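Local coordinates for uncharacterized protein (Chaetomium thermophilum, PDB 3LPZ) that probably serves in the Get pathway of tail-anchored protein biogenesis, as an alpha-solenoid Get4 that binds Get5 and other partners, at residues T64-G69 against R105-G110; Q20-E25 against A35-L40; A95-L100 against D135-H140; T84-G89 against I122-K127. All coordinates share one frame; numbering follows the deposited sequence. Where two conformers were deposited one is given.

Interaction 1. Residues T64-G69 against R105-G110; sequences TLLRSG and RLFQPG
With like first torsions, each setting CG opposite its own carbonyl carbon (chi1 -65° and -66°), L66 and L106 send their forks apart from beta carbons that already face each other, L66 CB to L106 CB at 3.7 Å. The forked end of L66 passes to the F107 ring, where CD2 stands over one face, offset toward the rim, in a CH-pi contact 4.2 Å from the centroid. The fork of L106 goes to R67 instead. Its CD2 sits over the centre of the guanidinium, nearest to R67 NH1 at 3.7 Å, while CD1 lies 3.9 Å from R67 NE, and the plane of the arginine rests flat on the leucine methyls. With an alanine at L106, both methyls over the guanidinium would be gone, and R67 would probably be freer to swing. No direct hydrogen bond joins the segments; instead one water donates to L66 O at 2.8 Å and to L106 O at 3.0 Å, linking the end of the helix to the loop. Just beyond, G69 takes positive phi as the C-prime residue of a Schellman motif that ends helix 51-67. The partner segment 105-110 links helix 94-104 to helix 112-128, and F107 continues inward against A78 of helix 71-88 and F117 of helix 112-128, whereas on the other flank T64, L65 and S68 lean on I23 of helix 11-25.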
loop_
_atom_site.group_PDB
_atom_site.type_symbol
_atom_site.label_atom_id
_atom_site.label_comp_id
_atom_site.label_asym_id
_atom_site.label_seq_id
_atom_site.Cartn_x
_atom_site.Cartn_y
_atom_site.Cartn_z
ATOM N N THR A 64 20.403 16.967 8.523
ATOM C CA THR A 64 21.094 17.396 9.756
ATOM C C THR A 64 20.130 17.848 10.855
ATOM O O THR A 64 20.310 17.513 12.049
ATOM C CB THR A 64 22.139 18.502 9.493
ATOM O OG1 THR A 64 23.115 18.009 8.576
ATOM C CG2 THR A 64 22.845 18.896 10.801
ATOM N N LEU A 65 19.114 18.622 10.465
ATOM C CA LEU A 65 18.128 19.098 11.432
ATOM C C LEU A 65 17.369 17.922 12.020
ATOM O O LEU A 65 17.175 17.848 13.230
ATOM C CB LEU A 65 17.150 20.063 10.780
ATOM C CG LEU A 65 17.690 21.479 10.567
ATOM C CD1 LEU A 65 16.959 22.186 9.437
ATOM C CD2 LEU A 65 17.607 22.285 11.866
ATOM N N LEU A 66 16.945 17.005 11.151
ATOM C CA LEU A 66 16.240 15.795 11.603
ATOM C C LEU A 66 17.089 14.940 12.553
ATOM O O LEU A 66 16.563 14.427 13.531
ATOM C CB LEU A 66 15.707 14.953 10.415
ATOM C CG LEU A 66 14.625 15.643 9.570
ATOM C CD1 LEU A 66 14.372 14.908 8.214
ATOM C CD2 LEU A 66 13.324 15.760 10.368
ATOM N N ARG A 67 18.380 14.787 12.261
ATOM C CA ARG A 67 19.308 14.069 13.166
ATOM C C ARG A 67 19.508 14.792 14.491
ATOM O O ARG A 67 19.808 14.158 15.484
ATOM C CB ARG A 67 20.693 13.904 12.545
ATOM C CG ARG A 67 20.796 12.784 11.576
ATOM C CD ARG A 67 22.206 12.633 11.059
ATOM N NE ARG A 67 22.167 11.936 9.778
ATOM C CZ ARG A 67 22.118 10.608 9.629
ATOM N NH1 ARG A 67 22.122 9.791 10.680
ATOM N NH2 ARG A 67 22.071 10.088 8.416
ATOM N N SER A 68 19.373 16.114 14.498
ATOM C CA SER A 68 19.565 16.891 15.720
ATOM C C SER A 68 18.272 17.087 16.489
ATOM O O SER A 68 18.164 18.022 17.262
ATOM C CB SER A 68 20.141 18.268 15.401
ATOM O OG SER A 68 21.338 18.177 14.654
ATOM N N GLY A 69 17.276 16.251 16.241
ATOM C CA GLY A 69 15.990 16.360 16.935
ATOM C C GLY A 69 15.119 17.577 16.628
ATOM O O GLY A 69 14.189 17.857 17.379
ATOM N N ARG A 105 13.557 8.486 6.638
ATOM C CA ARG A 105 13.994 7.568 7.677
ATOM C C ARG A 105 14.497 8.311 8.918
ATOM O O ARG A 105 14.645 7.715 9.971
ATOM C CB ARG A 105 15.073 6.642 7.144
ATOM C CG ARG A 105 14.544 5.676 6.074
ATOM C CD ARG A 105 15.600 4.609 5.803
ATOM N NE ARG A 105 15.265 3.656 4.730
ATOM C CZ ARG A 105 14.494 2.578 4.876
ATOM N NH1 ARG A 105 13.916 2.321 6.050
ATOM N NH2 ARG A 105 14.285 1.757 3.836
ATOM N N LEU A 106 14.748 9.615 8.800
ATOM C CA LEU A 106 15.200 10.387 9.962
ATOM C C LEU A 106 14.105 11.095 10.756
ATOM O O LEU A 106 14.382 11.640 11.823
ATOM C CB LEU A 106 16.321 11.355 9.570
ATOM C CG LEU A 106 17.656 10.727 9.118
ATOM C CD1 LEU A 106 18.518 11.791 8.405
ATOM C CD2 LEU A 106 18.435 10.116 10.275
ATOM N N PHE A 107 12.868 11.088 10.268
ATOM C CA PHE A 107 11.757 11.629 11.049
ATOM C C PHE A 107 11.428 10.706 12.221
ATOM O O PHE A 107 11.473 9.479 12.064
ATOM C CB PHE A 107 10.472 11.679 10.236
ATOM C CG PHE A 107 10.370 12.827 9.287
ATOM C CD1 PHE A 107 10.804 12.692 7.962
ATOM C CD2 PHE A 107 9.749 14.021 9.681
ATOM C CE1 PHE A 107 10.658 13.747 7.054
ATOM C CE2 PHE A 107 9.610 15.064 8.786
ATOM C CZ PHE A 107 10.045 14.928 7.464
ATOM N N GLN A 108 11.046 11.289 13.361
ATOM C CA GLN A 108 10.383 10.522 14.420
ATOM C C GLN A 108 9.005 10.114 13.921
ATOM O O GLN A 108 8.344 10.918 13.281
ATOM C CB GLN A 108 10.201 11.368 15.688
ATOM C CG GLN A 108 11.486 11.601 16.451
ATOM C CD GLN A 108 12.012 10.320 17.057
ATOM O OE1 GLN A 108 13.198 10.041 16.981
ATOM N NE2 GLN A 108 11.120 9.516 17.638
ATOM N N PRO A 109 8.561 8.873 14.230
ATOM C CA PRO A 109 7.244 8.371 13.833
ATOM C C PRO A 109 6.110 9.317 14.158
ATOM O O PRO A 109 5.174 9.456 13.365
ATOM C CB PRO A 109 7.099 7.093 14.667
ATOM C CG PRO A 109 8.447 6.618 14.818
ATOM C CD PRO A 109 9.349 7.825 14.900
ATOM N N GLY A 110 6.190 9.968 15.315
ATOM C CA GLY A 110 5.141 10.864 15.752
ATOM C C GLY A 110 5.251 12.309 15.296
ATOM O O GLY A 110 4.392 13.116 15.646
HETATM O O HOH W 1 13.811 13.784 13.808
#

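Interaction 2. Residues Q20-E25 against A35-L40; sequences QRRIAE and AQETRL
R22 NH1 and E37 OE1 form the one direct bond between segments 20-25 and 35-40, a salt bridge of 2.7 Å with a nearly straight N-H...O angle of 173°. The oxygen lies in the plane of the guanidinium, at its edge, but the carboxylate is not coplanar with it: the two planes stand 48° apart, and NH1 approaches OE1 from above the carboxylate plane. One nitrogen therefore does the work of pairing, and two waters add bridges between the same two groups. One water accepts from R22 NH1 at 2.9 Å and donates to E37 OE2 at 3.0 Å; a second accepts from R22 NH2 and also lies near E37 OE1. The chains come from different directions, crossing at about a right angle. E37 reaches out fully extended, with CG opposite the backbone N (chi1 -177°), whereas R22 bends at chi3 to bring its flat end to the acid. Both residues are partly exposed, and the bridge with its waters is a surface feature. Beneath it the apolar packing is done by others: I23 rests on V61 and T64 of helix 51-67, and T38 touches L19, I57 and V61. Further along the second helix, R39 NH1 donates to the in-plane lone pair of Q36 OE1. The arrangement is that of a helical hairpin, helices 11-25 and 28-47 joined by a short turn, the first helix pair of the alpha-solenoid, packed on helix 51-67.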
loop_
_atom_site.group_PDB
_atom_site.type_symbol
_atom_site.label_atom_id
_atom_site.label_comp_id
_atom_site.label_asym_id
_atom_site.label_seq_id
_atom_site.Cartn_x
_atom_site.Cartn_y
_atom_site.Cartn_z
ATOM N N GLN A 20 25.510 23.142 8.538
ATOM C CA GLN A 20 25.481 21.906 9.367
ATOM C C GLN A 20 26.151 22.054 10.738
ATOM O O GLN A 20 25.607 21.592 11.767
ATOM C CB GLN A 20 26.080 20.720 8.617
ATOM C CG GLN A 20 25.154 20.214 7.527
ATOM C CD GLN A 20 25.796 19.140 6.685
ATOM O OE1 GLN A 20 26.969 19.225 6.353
ATOM N NE2 GLN A 20 25.030 18.118 6.344
ATOM N N ARG A 21 27.320 22.699 10.748
ATOM C CA ARG A 21 28.033 22.933 12.002
ATOM C C ARG A 21 27.238 23.848 12.933
ATOM O O ARG A 21 27.099 23.539 14.111
ATOM C CB ARG A 21 29.456 23.462 11.773
ATOM C CG ARG A 21 30.226 23.728 13.072
ATOM C CD ARG A 21 31.669 23.228 13.003
ATOM N NE ARG A 21 31.750 21.797 12.704
ATOM C CZ ARG A 21 32.855 21.067 12.827
ATOM N NH1 ARG A 21 33.977 21.629 13.247
ATOM N NH2 ARG A 21 32.835 19.771 12.529
ATOM N N ARG A 22 26.683 24.949 12.418
ATOM C CA ARG A 22 25.814 25.791 13.252
ATOM C C ARG A 22 24.680 25.003 13.889
ATOM O O ARG A 22 24.360 25.200 15.074
ATOM C CB ARG A 22 25.240 26.963 12.459
ATOM C CG ARG A 22 26.258 28.039 12.171
ATOM C CD ARG A 22 25.700 29.080 11.240
ATOM N NE ARG A 22 24.511 29.736 11.775
ATOM C CZ ARG A 22 23.729 30.534 11.054
ATOM N NH1 ARG A 22 24.019 30.752 9.775
ATOM N NH2 ARG A 22 22.668 31.116 11.602
ATOM N N ILE A 23 24.076 24.100 13.109
ATOM C CA ILE A 23 22.977 23.289 13.598
ATOM C C ILE A 23 23.455 22.226 14.602
ATOM O O ILE A 23 22.815 22.019 15.631
ATOM C CB ILE A 23 22.211 22.629 12.434
ATOM C CG1 ILE A 23 21.390 23.687 11.678
ATOM C CG2 ILE A 23 21.312 21.496 12.945
ATOM C CD1 ILE A 23 21.177 23.315 10.226
ATOM N N ALA A 24 24.579 21.574 14.313
ATOM C CA ALA A 24 25.128 20.546 15.214
ATOM C C ALA A 24 25.439 21.091 16.625
ATOM O O ALA A 24 25.190 20.408 17.613
ATOM C CB ALA A 24 26.376 19.873 14.598
ATOM N N GLU A 25 25.959 22.312 16.714
ATOM C CA GLU A 25 26.412 22.879 17.997
ATOM C C GLU A 25 25.363 23.741 18.694
ATOM O O GLU A 25 25.417 23.933 19.927
ATOM C CB GLU A 25 27.698 23.686 17.791
ATOM C CG GLU A 25 28.747 22.913 16.969
ATOM C CD GLU A 25 30.041 23.686 16.730
ATOM O OE1 GLU A 25 30.082 24.915 16.955
ATOM O OE2 GLU A 25 31.031 23.050 16.305
ATOM N N ALA A 35 18.088 27.159 9.827
ATOM C CA ALA A 35 17.103 26.602 8.893
ATOM C C ALA A 35 16.526 27.721 8.041
ATOM O O ALA A 35 16.332 27.547 6.833
ATOM C CB ALA A 35 15.992 25.847 9.640
ATOM N N GLN A 36 16.269 28.881 8.654
ATOM C CA GLN A 36 15.753 30.033 7.900
ATOM C C GLN A 36 16.757 30.567 6.896
ATOM O O GLN A 36 16.386 30.965 5.778
ATOM C CB GLN A 36 15.268 31.159 8.844
ATOM C CG GLN A 36 14.011 30.770 9.641
ATOM C CD GLN A 36 12.849 30.324 8.751
ATOM O OE1 GLN A 36 12.409 31.062 7.861
ATOM N NE2 GLN A 36 12.349 29.108 8.984
ATOM N N GLU A 37 18.032 30.583 7.288
ATOM C CA GLU A 37 19.065 31.035 6.385
ATOM C C GLU A 37 19.206 30.012 5.250
ATOM O O GLU A 37 19.476 30.374 4.123
ATOM C CB GLU A 37 20.381 31.195 7.135
ATOM C CG GLU A 37 21.532 31.735 6.274
ATOM C CD GLU A 37 22.770 31.958 7.083
ATOM O OE1 GLU A 37 22.630 32.417 8.245
ATOM O OE2 GLU A 37 23.880 31.669 6.568
ATOM N N THR A 38 19.022 28.726 5.559
ATOM C CA THR A 38 19.051 27.681 4.506
ATOM C C THR A 38 17.972 27.942 3.439
ATOM O O THR A 38 18.234 27.813 2.240
ATOM C CB THR A 38 18.898 26.264 5.116
ATOM O OG1 THR A 38 19.926 26.069 6.105
ATOM C CG2 THR A 38 19.014 25.141 4.039
ATOM N N ARG A 39 16.759 28.296 3.871
ATOM C CA ARG A 39 15.664 28.608 2.932
ATOM C C ARG A 39 16.052 29.741 2.002
ATOM O O ARG A 39 15.769 29.673 0.799
ATOM C CB ARG A 39 14.381 29.044 3.664
ATOM C CG ARG A 39 13.707 27.974 4.493
ATOM C CD ARG A 39 12.456 28.596 5.150
ATOM N NE ARG A 39 11.549 29.198 4.168
ATOM C CZ ARG A 39 10.805 30.295 4.369
ATOM N NH1 ARG A 39 10.879 30.971 5.521
ATOM N NH2 ARG A 39 10.008 30.734 3.391
ATOM N N LEU A 40 16.633 30.806 2.564
ATOM C CA LEU A 40 17.028 31.955 1.765
ATOM C C LEU A 40 18.111 31.566 0.738
ATOM O O LEU A 40 17.996 31.902 -0.431
ATOM C CB LEU A 40 17.501 33.121 2.655
ATOM C CG LEU A 40 17.656 34.518 2.037
ATOM C CD1 LEU A 40 16.302 35.143 1.562
ATOM C CD2 LEU A 40 18.330 35.454 3.063
HETATM O O HOH W 2 26.121 30.135 7.911
HETATM O O HOH W 3 21.517 33.395 10.179
#

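Interaction 3. Residues A95-L100 against D135-H140; sequences ASRGKL and DPELHH
R97 grips D135 side-on, and this is the tight part of the contact: NE donates to OD2 at 2.8 Å and NH2 to OD1 at 2.9 Å, with N-H...O angles of 165° and 168°. Both carboxylate oxygens lie near the guanidinium plane and are met on their syn sides, though the nitrogens sit somewhat out of the carboxylate plane. The arginine reaches this place by setting CG opposite its backbone N (chi1 -175°) and then bending at chi3. D135 is also the N-cap of helix 136-148. Its OD2 accepts from L138 N at 3.0 Å on the anti side, from the face opposite R97 NE, so one oxygen serves the cap and the salt bridge together and the buried carboxylate is held from two directions. Below the charges, L138 CD2 packs 3.6 Å from R97 CG, and the leucine continues onto M121 of helix 112-128.

The other side is looser. E137, partly exposed, lays its carboxylate over one face of the guanidinium, with OE1 a long 3.7 Å from R97 NH1; no N-H points at it, so only charge attraction is at work there. Its closest touch is carbon to carbon, E137 CD to R97 CD at 3.5 Å. The three residues form a salt-bridge network centred on a capped helix start, joining helices 94-104 and 136-148 of the alpha-solenoid with an arginine from one helix bound to the N-cap aspartate of the other.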
loop_
_atom_site.group_PDB
_atom_site.type_symbol
_atom_site.label_atom_id
_atom_site.label_comp_id
_atom_site.label_asym_id
_atom_site.label_seq_id
_atom_site.Cartn_x
_atom_site.Cartn_y
_atom_site.Cartn_z
ATOM N N ALA A 95 18.712 9.013 -7.597
ATOM C CA ALA A 95 19.293 10.017 -6.701
ATOM C C ALA A 95 18.227 10.865 -5.982
ATOM O O ALA A 95 18.380 11.171 -4.793
ATOM C CB ALA A 95 20.317 10.922 -7.479
ATOM N N SER A 96 17.165 11.254 -6.687
ATOM C CA SER A 96 16.095 12.073 -6.052
ATOM C C SER A 96 15.321 11.219 -5.044
ATOM O O SER A 96 15.047 11.663 -3.918
ATOM C CB SER A 96 15.152 12.695 -7.093
ATOM O OG SER A 96 14.575 11.699 -7.943
ATOM N N ARG A 97 15.009 9.978 -5.435
ATOM C CA ARG A 97 14.335 9.065 -4.517
ATOM C C ARG A 97 15.266 8.834 -3.308
ATOM O O ARG A 97 14.794 8.787 -2.184
ATOM C CB ARG A 97 14.002 7.715 -5.183
ATOM C CG ARG A 97 13.183 6.752 -4.282
ATOM C CD ARG A 97 13.179 5.279 -4.819
ATOM N NE ARG A 97 12.477 5.212 -6.114
ATOM C CZ ARG A 97 13.062 5.038 -7.303
ATOM N NH1 ARG A 97 14.398 4.854 -7.420
ATOM N NH2 ARG A 97 12.295 5.037 -8.391
ATOM N N GLY A 98 16.571 8.649 -3.542
ATOM C CA GLY A 98 17.490 8.397 -2.428
ATOM C C GLY A 98 17.529 9.549 -1.418
ATOM O O GLY A 98 17.593 9.334 -0.200
ATOM N N LYS A 99 17.502 10.779 -1.913
ATOM C CA LYS A 99 17.482 11.943 -1.005
ATOM C C LYS A 99 16.201 11.967 -0.179
ATOM O O LYS A 99 16.230 12.303 1.014
ATOM C CB LYS A 99 17.647 13.245 -1.788
ATOM C CG LYS A 99 19.044 13.422 -2.340
ATOM C CD LYS A 99 19.188 14.743 -3.112
ATOM C CE LYS A 99 20.560 14.853 -3.822
ATOM N NZ LYS A 99 20.681 13.929 -4.989
ATOM N N LEU A 100 15.071 11.646 -0.810
ATOM C CA LEU A 100 13.774 11.675 -0.103
ATOM C C LEU A 100 13.708 10.564 0.956
ATOM O O LEU A 100 13.221 10.806 2.078
ATOM C CB LEU A 100 12.589 11.617 -1.081
ATOM C CG LEU A 100 12.488 12.861 -1.991
ATOM C CD1 LEU A 100 11.426 12.655 -3.080
ATOM C CD2 LEU A 100 12.131 14.128 -1.188
ATOM N N ASP A 135 5.333 6.171 -6.838
ATOM C CA ASP A 135 6.540 5.361 -7.035
ATOM C C ASP A 135 6.477 4.086 -6.197
ATOM O O ASP A 135 6.240 4.158 -5.010
ATOM C CB ASP A 135 7.790 6.171 -6.716
ATOM C CG ASP A 135 9.063 5.370 -6.887
ATOM O OD1 ASP A 135 9.399 5.025 -8.057
ATOM O OD2 ASP A 135 9.732 5.087 -5.846
ATOM N N PRO A 136 6.644 2.904 -6.834
ATOM C CA PRO A 136 6.535 1.692 -6.030
ATOM C C PRO A 136 7.513 1.578 -4.844
ATOM O O PRO A 136 7.104 1.114 -3.760
ATOM C CB PRO A 136 6.837 0.588 -7.048
ATOM C CG PRO A 136 6.206 1.147 -8.347
ATOM C CD PRO A 136 6.634 2.610 -8.287
ATOM N N GLU A 137 8.781 1.949 -5.048
ATOM C CA GLU A 137 9.791 1.806 -3.973
ATOM C C GLU A 137 9.462 2.770 -2.823
ATOM O O GLU A 137 9.599 2.412 -1.655
ATOM C CB GLU A 137 11.228 2.053 -4.496
ATOM C CG GLU A 137 12.313 1.832 -3.464
ATOM C CD GLU A 137 13.733 1.925 -4.058
ATOM O OE1 GLU A 137 13.923 1.826 -5.303
ATOM O OE2 GLU A 137 14.664 2.138 -3.269
ATOM N N LEU A 138 8.988 3.974 -3.141
ATOM C CA LEU A 138 8.552 4.875 -2.058
ATOM C C LEU A 138 7.370 4.282 -1.285
ATOM O O LEU A 138 7.371 4.290 -0.036
ATOM C CB LEU A 138 8.208 6.266 -2.589
ATOM C CG LEU A 138 9.364 7.122 -3.133
ATOM C CD1 LEU A 138 8.792 8.463 -3.602
ATOM C CD2 LEU A 138 10.451 7.377 -2.063
ATOM N N HIS A 139 6.384 3.722 -2.010
ATOM C CA HIS A 139 5.260 3.034 -1.348
ATOM C C HIS A 139 5.757 1.870 -0.481
ATOM O O HIS A 139 5.277 1.673 0.646
ATOM C CB HIS A 139 4.232 2.484 -2.353
ATOM C CG HIS A 139 3.266 3.513 -2.857
ATOM N ND1 HIS A 139 2.461 4.255 -2.018
ATOM C CD2 HIS A 139 2.963 3.918 -4.117
ATOM C CE1 HIS A 139 1.696 5.068 -2.732
ATOM N NE2 HIS A 139 1.984 4.888 -4.011
ATOM N N HIS A 140 6.691 1.084 -1.012
ATOM C CA HIS A 140 7.262 0.001 -0.238
ATOM C C HIS A 140 7.879 0.463 1.108
ATOM O O HIS A 140 7.573 -0.077 2.167
ATOM C CB HIS A 140 8.312 -0.771 -1.025
ATOM C CG HIS A 140 8.964 -1.847 -0.202
ATOM N ND1 HIS A 140 8.326 -3.032 0.097
ATOM C CD2 HIS A 140 10.169 -1.895 0.419
ATOM C CE1 HIS A 140 9.119 -3.771 0.864
ATOM N NE2 HIS A 140 10.247 -3.110 1.065
#

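Interaction 4. Residues T84-G89 against I122-K127; sequences TFRQAG and IDWSKK
W124 presents one face of its indole to F85, whose CB stands over the five-membered ring, toward the rim, 4.0 Å from the centroid in a CH-pi contact. Nearest to F85 CB is W124 NE1 at 3.6 Å, and that nitrogen gives its hydrogen bond to Q90 O just past helix 71-88. The F85 ring and the six-membered ring lie at 26° but are slid apart, so they barely overlap. The R86 guanidinium is turned almost square to the indole; W124 CB lies over one of its faces, while D123 OD2 and a water come to its edge. Extended from CG to NE, R86 carries NH2 to D123 OD2, a 3.1 Å salt bridge that is somewhat bent (148°) and reaches the oxygen on its anti side. The water accepts from R86 NE and donates to the same OD2, each at 2.7 Å. Helices 71-88 and 112-128 run nearly parallel here, at 20°, as alternate helices of an alpha-solenoid do; S96 and L100 of helix 94-104, between them in the chain, touch both F85 and W124. Across the carboxylate, K127 NZ meets D123 OD1 on its syn lone pair at 2.8 Å. An asparagine at D123 would probably leave K127 without its carboxylate mate and weaken the hold on R86. The arginine also pairs with D83 through NH1 and with E120 through NH2.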
loop_
_atom_site.group_PDB
_atom_site.type_symbol
_atom_site.label_atom_id
_atom_site.label_comp_id
_atom_site.label_asym_id
_atom_site.label_seq_id
_atom_site.Cartn_x
_atom_site.Cartn_y
_atom_site.Cartn_z
ATOM N N THR A 84 10.846 21.784 -4.391
ATOM C CA THR A 84 11.961 22.157 -5.237
ATOM C C THR A 84 12.069 21.185 -6.409
ATOM O O THR A 84 12.305 21.626 -7.527
ATOM C CB THR A 84 13.276 22.235 -4.428
ATOM O OG1 THR A 84 13.129 23.259 -3.425
ATOM C CG2 THR A 84 14.470 22.588 -5.327
ATOM N N PHE A 85 11.887 19.881 -6.160
ATOM C CA PHE A 85 11.900 18.868 -7.240
ATOM C C PHE A 85 10.789 19.178 -8.250
ATOM O O PHE A 85 10.982 19.106 -9.460
ATOM C CB PHE A 85 11.708 17.444 -6.681
ATOM C CG PHE A 85 12.966 16.809 -6.071
ATOM C CD1 PHE A 85 14.242 17.098 -6.542
ATOM C CD2 PHE A 85 12.849 15.865 -5.057
ATOM C CE1 PHE A 85 15.394 16.480 -5.978
ATOM C CE2 PHE A 85 13.995 15.248 -4.489
ATOM C CZ PHE A 85 15.259 15.555 -4.963
ATOM N N ARG A 86 9.609 19.494 -7.749
ATOM C CA ARG A 86 8.503 19.931 -8.617
ATOM C C ARG A 86 8.822 21.110 -9.508
ATOM O O ARG A 86 8.571 21.059 -10.712
ATOM C CB ARG A 86 7.328 20.362 -7.777
ATOM C CG ARG A 86 6.663 19.278 -7.115
ATOM C CD ARG A 86 5.346 19.809 -6.601
ATOM N NE ARG A 86 4.619 18.738 -5.958
ATOM C CZ ARG A 86 4.519 18.587 -4.649
ATOM N NH1 ARG A 86 5.098 19.471 -3.812
ATOM N NH2 ARG A 86 3.820 17.568 -4.187
ATOM N N GLN A 87 9.335 22.184 -8.899
ATOM C CA GLN A 87 9.682 23.409 -9.615
ATOM C C GLN A 87 10.794 23.191 -10.641
ATOM O O GLN A 87 10.809 23.812 -11.692
ATOM C CB GLN A 87 10.142 24.484 -8.633
ATOM C CG GLN A 87 9.035 25.073 -7.834
ATOM C CD GLN A 87 9.497 26.326 -7.135
ATOM O OE1 GLN A 87 9.125 27.432 -7.530
ATOM N NE2 GLN A 87 10.356 26.174 -6.129
ATOM N N ALA A 88 11.723 22.311 -10.307
ATOM C CA ALA A 88 12.801 21.930 -11.211
ATOM C C ALA A 88 12.325 21.010 -12.343
ATOM O O ALA A 88 13.067 20.769 -13.268
ATOM C CB ALA A 88 13.902 21.234 -10.423
ATOM N N GLY A 89 11.104 20.485 -12.256
ATOM C CA GLY A 89 10.675 19.443 -13.190
ATOM C C GLY A 89 11.510 18.156 -13.071
ATOM O O GLY A 89 11.666 17.421 -14.049
ATOM N N ILE A 122 4.907 11.385 -2.202
ATOM C CA ILE A 122 4.140 10.445 -3.025
ATOM C C ILE A 122 3.474 11.172 -4.200
ATOM O O ILE A 122 3.494 10.653 -5.323
ATOM C CB ILE A 122 3.078 9.677 -2.207
ATOM C CG1 ILE A 122 3.744 8.728 -1.179
ATOM C CG2 ILE A 122 2.062 8.897 -3.143
ATOM C CD1 ILE A 122 4.524 7.580 -1.776
ATOM N N ASP A 123 2.909 12.355 -3.937
ATOM C CA ASP A 123 2.218 13.152 -4.960
ATOM C C ASP A 123 3.209 13.620 -6.022
ATOM O O ASP A 123 2.933 13.535 -7.219
ATOM C CB ASP A 123 1.484 14.368 -4.354
ATOM C CG ASP A 123 0.905 15.281 -5.415
ATOM O OD1 ASP A 123 -0.206 14.996 -5.920
ATOM O OD2 ASP A 123 1.565 16.269 -5.778
ATOM N N TRP A 124 4.380 14.079 -5.610
ATOM C CA TRP A 124 5.390 14.401 -6.624
ATOM C C TRP A 124 5.716 13.145 -7.460
ATOM O O TRP A 124 5.836 13.218 -8.672
ATOM C CB TRP A 124 6.648 14.980 -5.978
ATOM C CG TRP A 124 7.895 14.833 -6.827
ATOM C CD1 TRP A 124 8.299 15.648 -7.871
ATOM C CD2 TRP A 124 8.905 13.823 -6.698
ATOM N NE1 TRP A 124 9.498 15.213 -8.360
ATOM C CE2 TRP A 124 9.889 14.091 -7.676
ATOM C CE3 TRP A 124 9.079 12.721 -5.840
ATOM C CZ2 TRP A 124 11.036 13.292 -7.831
ATOM C CZ3 TRP A 124 10.210 11.922 -5.993
ATOM C CH2 TRP A 124 11.181 12.219 -6.985
ATOM N N SER A 125 5.827 11.990 -6.809
ATOM C CA SER A 125 6.205 10.773 -7.533
ATOM C C SER A 125 5.093 10.333 -8.532
ATOM O O SER A 125 5.387 9.724 -9.551
ATOM C CB SER A 125 6.574 9.654 -6.564
ATOM O OG SER A 125 5.420 9.010 -6.034
ATOM N N LYS A 126 3.833 10.634 -8.230
ATOM C CA LYS A 126 2.727 10.321 -9.152
ATOM C C LYS A 126 2.799 11.178 -10.403
ATOM O O LYS A 126 2.627 10.680 -11.533
ATOM C CB LYS A 126 1.369 10.565 -8.490
ATOM C CG LYS A 126 1.071 9.699 -7.292
ATOM C CD LYS A 126 -0.269 10.142 -6.706
ATOM C CE LYS A 126 -0.854 9.104 -5.819
ATOM N NZ LYS A 126 -2.161 9.596 -5.307
ATOM N N LYS A 127 3.040 12.471 -10.193
ATOM C CA LYS A 127 3.042 13.442 -11.278
ATOM C C LYS A 127 4.357 13.470 -12.059
ATOM O O LYS A 127 4.356 13.764 -13.242
ATOM C CB LYS A 127 2.671 14.830 -10.716
ATOM C CG LYS A 127 1.154 14.893 -10.479
ATOM C CD LYS A 127 0.681 16.033 -9.616
ATOM C CE LYS A 127 -0.833 15.935 -9.486
ATOM N NZ LYS A 127 -1.268 16.283 -8.107
HETATM O O HOH W 4 3.336 17.081 -7.657
#

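Overall arrangement
Interaction 2 closes first along the chain, within the first two helices; interactions 1, 3 and 4 follow, each crossing the other two. Interaction 1 ties helix 51-67 to the loop between helices 94-104 and 112-128, interaction 4 joins helices 71-88 and 112-128, and interaction 3 joins helices 94-104 and 136-148. Interactions 3 and 4, centres about 12 Å apart, touch directly: D135 N bonds to S125 OG, and L100 and S96 pack on W124. Interactions 1 and 2, centres about 15 Å apart, meet through T64 OG1 and Q20 NE2. The four contacts thus join successive and alternate helices in the N-terminal part of the alpha-solenoid, as two touching pairs.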